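PDB 4DQN: putative branched-chain amino acid aminotransferase IlvE, which probably catalyses the pyridoxal-phosphate-dependent transfer of the amino group between leucine, isoleucine or valine and 2-oxoglutarate, in branched-chain amino acid biosynthesis. Local coordinates for residues 24-29 with 36-41; 130-135 with 149-154. All coordinates share one frame; numbering follows the deposited sequence.

Contact 1: 24-29 with 36-41; sequences RYISYY and DGKLTE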
loop_
_atom_site.group_PDB
_atom_site.type_symbol
_atom_site.label_atom_id
_atom_site.label_comp_id
_atom_site.label_asym_id
_atom_site.label_seq_id
_atom_site.Cartn_x
_atom_site.Cartn_y
_atom_site.Cartn_z
ATOM N N ARG A 24 -1.033 -10.034 23.586
ATOM C CA ARG A 24 -1.733 -9.172 22.622
ATOM C C ARG A 24 -3.133 -9.684 22.508
ATOM O O ARG A 24 -3.387 -10.864 22.765
ATOM C CB ARG A 24 -1.206 -9.285 21.191
ATOM C CG ARG A 24 0.234 -9.190 20.970
ATOM C CD ARG A 24 0.793 -10.540 20.614
ATOM N NE ARG A 24 1.354 -11.090 21.813
ATOM C CZ ARG A 24 2.443 -10.620 22.390
ATOM N NH1 ARG A 24 3.131 -9.600 21.860
ATOM N NH2 ARG A 24 2.854 -11.200 23.495
ATOM N N TYR A 25 -4.033 -8.811 22.069
ATOM C CA TYR A 25 -5.389 -9.201 21.702
ATOM C C TYR A 25 -5.425 -9.626 20.234
ATOM O O TYR A 25 -4.745 -9.039 19.388
ATOM C CB TYR A 25 -6.311 -8.006 21.918
ATOM C CG TYR A 25 -7.737 -8.143 21.429
ATOM C CD1 TYR A 25 -8.065 -7.946 20.083
ATOM C CD2 TYR A 25 -8.760 -8.408 22.317
ATOM C CE1 TYR A 25 -9.377 -8.038 19.646
ATOM C CE2 TYR A 25 -10.076 -8.501 21.892
ATOM C CZ TYR A 25 -10.377 -8.316 20.563
ATOM O OH TYR A 25 -11.692 -8.395 20.157
ATOM N N ILE A 26 -6.229 -10.637 19.929
ATOM C CA ILE A 26 -6.432 -11.049 18.544
ATOM C C ILE A 26 -7.862 -11.548 18.350
ATOM O O ILE A 26 -8.421 -12.226 19.214
ATOM C CB ILE A 26 -5.397 -12.126 18.088
ATOM C CG1 ILE A 26 -5.434 -12.310 16.571
ATOM C CG2 ILE A 26 -5.643 -13.467 18.796
ATOM C CD1 ILE A 26 -4.220 -13.094 16.012
ATOM N N SER A 27 -8.456 -11.187 17.219
ATOM C CA SER A 27 -9.824 -11.564 16.900
ATOM C C SER A 27 -9.848 -11.874 15.417
ATOM O O SER A 27 -9.186 -11.187 14.628
ATOM C CB SER A 27 -10.791 -10.416 17.223
ATOM O OG SER A 27 -12.143 -10.767 16.930
ATOM N N TYR A 28 -10.592 -12.911 15.046
ATOM C CA TYR A 28 -10.664 -13.349 13.658
ATOM C C TYR A 28 -12.048 -13.081 13.091
ATOM O O TYR A 28 -13.056 -13.278 13.776
ATOM C CB TYR A 28 -10.342 -14.853 13.542
ATOM C CG TYR A 28 -8.917 -15.226 13.920
ATOM C CD1 TYR A 28 -8.548 -15.388 15.252
ATOM C CD2 TYR A 28 -7.951 -15.433 12.943
ATOM C CE1 TYR A 28 -7.248 -15.740 15.600
ATOM C CE2 TYR A 28 -6.642 -15.794 13.285
ATOM C CZ TYR A 28 -6.309 -15.938 14.614
ATOM O OH TYR A 28 -5.021 -16.283 14.967
ATOM N N TYR A 29 -12.098 -12.620 11.842
ATOM C CA TYR A 29 -13.364 -12.438 11.144
ATOM C C TYR A 29 -13.492 -13.551 10.111
ATOM O O TYR A 29 -12.624 -13.722 9.254
ATOM C CB TYR A 29 -13.385 -11.066 10.473
ATOM C CG TYR A 29 -14.660 -10.668 9.761
ATOM C CD1 TYR A 29 -14.911 -11.077 8.456
ATOM C CD2 TYR A 29 -15.578 -9.826 10.372
ATOM C CE1 TYR A 29 -16.067 -10.684 7.793
ATOM C CE2 TYR A 29 -16.741 -9.420 9.716
ATOM C CZ TYR A 29 -16.973 -9.857 8.424
ATOM O OH TYR A 29 -18.117 -9.463 7.758
ATOM N N ASP A 36 -15.187 -13.219 19.407
ATOM C CA ASP A 36 -15.179 -12.337 20.577
ATOM C C ASP A 36 -13.801 -11.786 20.906
ATOM O O ASP A 36 -13.683 -10.877 21.722
ATOM C CB ASP A 36 -15.693 -13.076 21.817
ATOM C CG ASP A 36 -17.152 -13.474 21.704
ATOM O OD1 ASP A 36 -17.852 -12.981 20.784
ATOM O OD2 ASP A 36 -17.602 -14.287 22.545
ATOM N N GLY A 37 -12.757 -12.360 20.315
ATOM C CA GLY A 37 -11.402 -11.935 20.629
ATOM C C GLY A 37 -10.834 -12.674 21.832
ATOM O O GLY A 37 -11.582 -13.141 22.696
ATOM N N LYS A 38 -9.511 -12.789 21.882
ATOM C CA LYS A 38 -8.826 -13.423 23.005
ATOM C C LYS A 38 -7.453 -12.799 23.172
ATOM O O LYS A 38 -6.954 -12.127 22.262
ATOM C CB LYS A 38 -8.662 -14.916 22.740
ATOM C CG LYS A 38 -7.677 -15.218 21.608
ATOM C CD LYS A 38 -7.633 -16.704 21.260
ATOM C CE LYS A 38 -6.554 -17.014 20.231
ATOM N NZ LYS A 38 -6.761 -18.377 19.661
ATOM N N LEU A 39 -6.829 -13.031 24.324
ATOM C CA LEU A 39 -5.441 -12.641 24.513
ATOM C C LEU A 39 -4.583 -13.808 24.098
ATOM O O LEU A 39 -4.942 -14.959 24.337
ATOM C CB LEU A 39 -5.161 -12.291 25.976
ATOM C CG LEU A 39 -5.980 -11.129 26.524
ATOM C CD1 LEU A 39 -5.545 -10.778 27.926
ATOM C CD2 LEU A 39 -5.843 -9.920 25.617
ATOM N N THR A 40 -3.458 -13.518 23.455
ATOM C CA THR A 40 -2.528 -14.569 23.077
ATOM C C THR A 40 -1.111 -14.151 23.411
ATOM O O THR A 40 -0.792 -12.955 23.456
ATOM C CB THR A 40 -2.613 -14.903 21.576
ATOM O OG1 THR A 40 -1.741 -16.001 21.289
ATOM C CG2 THR A 40 -2.200 -13.685 20.726
ATOM N N GLU A 41 -0.262 -15.144 23.642
ATOM C CA GLU A 41 1.130 -14.902 23.964
ATOM C C GLU A 41 1.969 -14.969 22.704
ATOM O O GLU A 41 3.173 -14.728 22.739
ATOM C CB GLU A 41 1.626 -15.946 24.977
ATOM C CG GLU A 41 0.846 -15.928 26.288
ATOM C CD GLU A 41 1.425 -16.877 27.311
ATOM O OE1 GLU A 41 0.677 -17.737 27.818
ATOM O OE2 GLU A 41 2.636 -16.769 27.595
HETATM O O HOH W 1 -4.675 -17.050 17.424
#
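With CG anti to its carbonyl carbon (chi1 -49°) and the chain bent at chi2 and chi3, Arg24 brings its guanidinium back to the end of 36-41, so that NE meets the carbonyl of Thr40. The two segments belong to a beta hairpin, where strand 24-30 pairs antiparallel with strand 33-40, the latter forming one margin of an antiparallel sheet within the chain. Thr40 O accepts twice from the same residue: Arg24 N reaches it at 2.9 Å, while the longer bond from Arg24 NE, 3.3 Å, comes from above the carbonyl plane. The outer end of the guanidinium is held elsewhere, since NH1 forms a salt bridge with Glu49 of the second subunit and so ties the hairpin to the dimer partner. Thr40 N returns a bond to Arg24 O at 2.7 Å, and Ile26 and Lys38 make the next hydrogen-bonded pair, each N bonding to the other's O. Their side chains run side by side in the same direction, and Ile26 CG2 rests on CG and CE of the lysine and on CG2 of Thr40. Tyr25 and Leu39 occupy the other face of the sheet, over helix 100-113. Leu39 CD2 lies 4.2 Å from Tyr25 CB, whereas the phenol extends along the strand to Gly37, Tyr25 CZ standing 3.8 Å from Gly37 CA; the hydroxyl is hydrogen-bonded to Lys102. On the side of Ile26 and Lys38, a water in the plane of the Tyr28 ring lies 2.6 Å from Tyr28 OH and accepts a weak, 3.3 Å bond from Lys38 NZ.

Contact 2: 130-135 with 149-154; sequences RPLLIG and IFTIFA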
loop_
_atom_site.group_PDB
_atom_site.type_symbol
_atom_site.label_atom_id
_atom_site.label_comp_id
_atom_site.label_asym_id
_atom_site.label_seq_id
_atom_site.Cartn_x
_atom_site.Cartn_y
_atom_site.Cartn_z
ATOM N N ARG A 130 -0.725 -0.595 19.186
ATOM C CA ARG A 130 -0.804 -0.695 17.736
ATOM C C ARG A 130 -1.879 -1.713 17.310
ATOM O O ARG A 130 -1.601 -2.924 17.203
ATOM C CB ARG A 130 0.554 -1.111 17.174
ATOM C CG ARG A 130 0.560 -1.324 15.655
ATOM C CD ARG A 130 0.330 -0.001 14.937
ATOM N NE ARG A 130 1.310 0.104 13.882
ATOM C CZ ARG A 130 2.192 1.078 13.750
ATOM N NH1 ARG A 130 2.222 2.129 14.570
ATOM N NH2 ARG A 130 3.016 1.005 12.741
ATOM N N PRO A 131 -3.119 -1.231 17.087
ATOM C CA PRO A 131 -4.154 -2.058 16.466
ATOM C C PRO A 131 -3.834 -2.238 14.987
ATOM O O PRO A 131 -3.340 -1.311 14.342
ATOM C CB PRO A 131 -5.442 -1.227 16.654
ATOM C CG PRO A 131 -5.110 -0.243 17.760
ATOM C CD PRO A 131 -3.655 0.055 17.571
ATOM N N LEU A 132 -4.089 -3.433 14.465
ATOM C CA LEU A 132 -3.792 -3.757 13.082
ATOM C C LEU A 132 -4.959 -4.562 12.552
ATOM O O LEU A 132 -5.454 -5.463 13.239
ATOM C CB LEU A 132 -2.520 -4.606 13.006
ATOM C CG LEU A 132 -2.116 -5.218 11.663
ATOM C CD1 LEU A 132 -1.555 -4.151 10.738
ATOM C CD2 LEU A 132 -1.095 -6.312 11.868
ATOM N N LEU A 133 -5.387 -4.239 11.329
ATOM C CA LEU A 133 -6.522 -4.899 10.697
ATOM C C LEU A 133 -6.073 -5.332 9.316
ATOM O O LEU A 133 -5.750 -4.483 8.474
ATOM C CB LEU A 133 -7.702 -3.914 10.578
ATOM C CG LEU A 133 -8.971 -4.379 9.850
ATOM C CD1 LEU A 133 -9.575 -5.587 10.570
ATOM C CD2 LEU A 133 -9.994 -3.214 9.776
ATOM N N ILE A 134 -6.044 -6.642 9.075
ATOM C CA ILE A 134 -5.482 -7.168 7.836
ATOM C C ILE A 134 -6.369 -8.197 7.146
ATOM O O ILE A 134 -7.016 -9.022 7.803
ATOM C CB ILE A 134 -4.098 -7.817 8.071
ATOM C CG1 ILE A 134 -4.137 -8.779 9.265
ATOM C CG2 ILE A 134 -3.023 -6.754 8.289
ATOM C CD1 ILE A 134 -2.841 -9.609 9.396
ATOM N N GLY A 135 -6.390 -8.139 5.814
ATOM C CA GLY A 135 -7.037 -9.170 5.011
ATOM C C GLY A 135 -6.153 -10.397 4.895
ATOM O O GLY A 135 -5.004 -10.301 4.451
ATOM N N ILE A 149 -7.955 -10.483 10.227
ATOM C CA ILE A 149 -7.458 -10.470 11.603
ATOM C C ILE A 149 -7.498 -9.059 12.141
ATOM O O ILE A 149 -7.092 -8.134 11.449
ATOM C CB ILE A 149 -6.011 -11.008 11.681
ATOM C CG1 ILE A 149 -6.004 -12.512 11.394
ATOM C CG2 ILE A 149 -5.410 -10.772 13.073
ATOM C CD1 ILE A 149 -4.612 -13.132 11.370
ATOM N N PHE A 150 -8.001 -8.891 13.368
ATOM C CA PHE A 150 -7.823 -7.649 14.111
ATOM C C PHE A 150 -6.996 -7.966 15.347
ATOM O O PHE A 150 -7.378 -8.807 16.169
ATOM C CB PHE A 150 -9.174 -7.025 14.502
ATOM C CG PHE A 150 -9.048 -5.780 15.367
ATOM C CD1 PHE A 150 -8.400 -4.637 14.890
ATOM C CD2 PHE A 150 -9.585 -5.752 16.648
ATOM C CE1 PHE A 150 -8.284 -3.480 15.701
ATOM C CE2 PHE A 150 -9.481 -4.607 17.464
ATOM C CZ PHE A 150 -8.832 -3.470 16.987
ATOM N N THR A 151 -5.842 -7.316 15.468
ATOM C CA THR A 151 -4.980 -7.541 16.617
ATOM C C THR A 151 -4.513 -6.218 17.220
ATOM O O THR A 151 -4.327 -5.235 16.504
ATOM C CB THR A 151 -3.775 -8.453 16.243
ATOM O OG1 THR A 151 -2.964 -8.691 17.399
ATOM C CG2 THR A 151 -2.913 -7.836 15.121
ATOM N N ILE A 152 -4.374 -6.177 18.543
ATOM C CA ILE A 152 -3.716 -5.037 19.178
ATOM C C ILE A 152 -2.559 -5.531 20.022
ATOM O O ILE A 152 -2.757 -6.296 20.978
ATOM C CB ILE A 152 -4.657 -4.231 20.101
ATOM C CG1 ILE A 152 -5.950 -3.817 19.377
ATOM C CG2 ILE A 152 -3.934 -2.993 20.642
ATOM C CD1 ILE A 152 -6.894 -2.933 20.249
ATOM N N PHE A 153 -1.350 -5.094 19.670
ATOM C CA PHE A 153 -0.180 -5.345 20.499
ATOM C C PHE A 153 0.376 -4.030 21.044
ATOM O O PHE A 153 -0.011 -2.949 20.586
ATOM C CB PHE A 153 0.894 -6.174 19.772
ATOM C CG PHE A 153 1.417 -5.565 18.496
ATOM C CD1 PHE A 153 0.780 -5.812 17.282
ATOM C CD2 PHE A 153 2.590 -4.818 18.496
ATOM C CE1 PHE A 153 1.273 -5.282 16.099
ATOM C CE2 PHE A 153 3.094 -4.273 17.317
ATOM C CZ PHE A 153 2.444 -4.515 16.107
ATOM N N ALA A 154 1.246 -4.125 22.048
ATOM C CA ALA A 154 1.668 -2.943 22.800
ATOM C C ALA A 154 3.162 -2.912 23.088
ATOM O O ALA A 154 3.835 -3.943 23.087
ATOM C CB ALA A 154 0.876 -2.837 24.109
#
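The hairpin of strands 126-136 and 147-157 forms the middle of the antiparallel sheet in the N-terminal part of this class-IV aminotransferase, and segments 130-135 and 149-154 pair antiparallel within it. Three hydrogen-bonded pairs, Arg130 with Phe153, Leu132 with Thr151 and Ile134 with Ile149, carry two backbone bonds each. The first is uneven: Arg130 N points almost straight at Phe153 O, 2.8 Å, whereas Phe153 N meets Arg130 O at 3.3 Å from well above the carbonyl plane. Phe153 CG stands between its own backbone N and carbonyl carbon (chi1 59°), which turns the ring toward Arg130. Arg130 CB sits over one face of that ring, 4.2 Å from its centroid, in a CH-pi contact, and CG closes on the rim at CZ. Farther along this face, Leu132 CB packs against Thr151 CG2, and Ile134 CG1 lies 3.8 Å from Ile149 CB. On the other face, Pro131 CB touches both Phe150 CE1, at 3.7 Å, and Ile152 CG1. Leu133 CB approaches the edge of the Phe150 ring, near its plane. Phe103, Ala106 and Val110 of helix 100-113 cover the face bearing Pro131 and Ile152. The Arg130 guanidinium leads away from the strand pair, with NE hydrogen-bonded to His55 of the second subunit, and its side chain is about 6 Å from that of Lys188, the predicted cofactor lysine. Apolar packing along the aliphatic stem thus leaves the charged end of Arg130 directed toward the dimer partner, consistent with a place beside the cofactor site.

Overall arrangement
Contacts 1 and 2 are two hairpins of one antiparallel sheet, their centres about 9 Å apart on the same side of the chain's centre. Contact 1 closes before contact 2 opens, yet strands 24-30 and 147-157 are direct neighbours, giving the order 33-40, 24-30, 147-157, 126-136 across this part of the sheet. Their seam includes probable hydrogen bonds from Thr151 OG1 to Tyr25 O, 2.7 Å, and from Ser27 N to Phe150 O, while Arg24 packs on Phe153. Helix 100-113 lines one face of both hairpins. On the opposite face, Arg24 and Arg130 reach the second subunit, so this sheet contributes to the dimer interface.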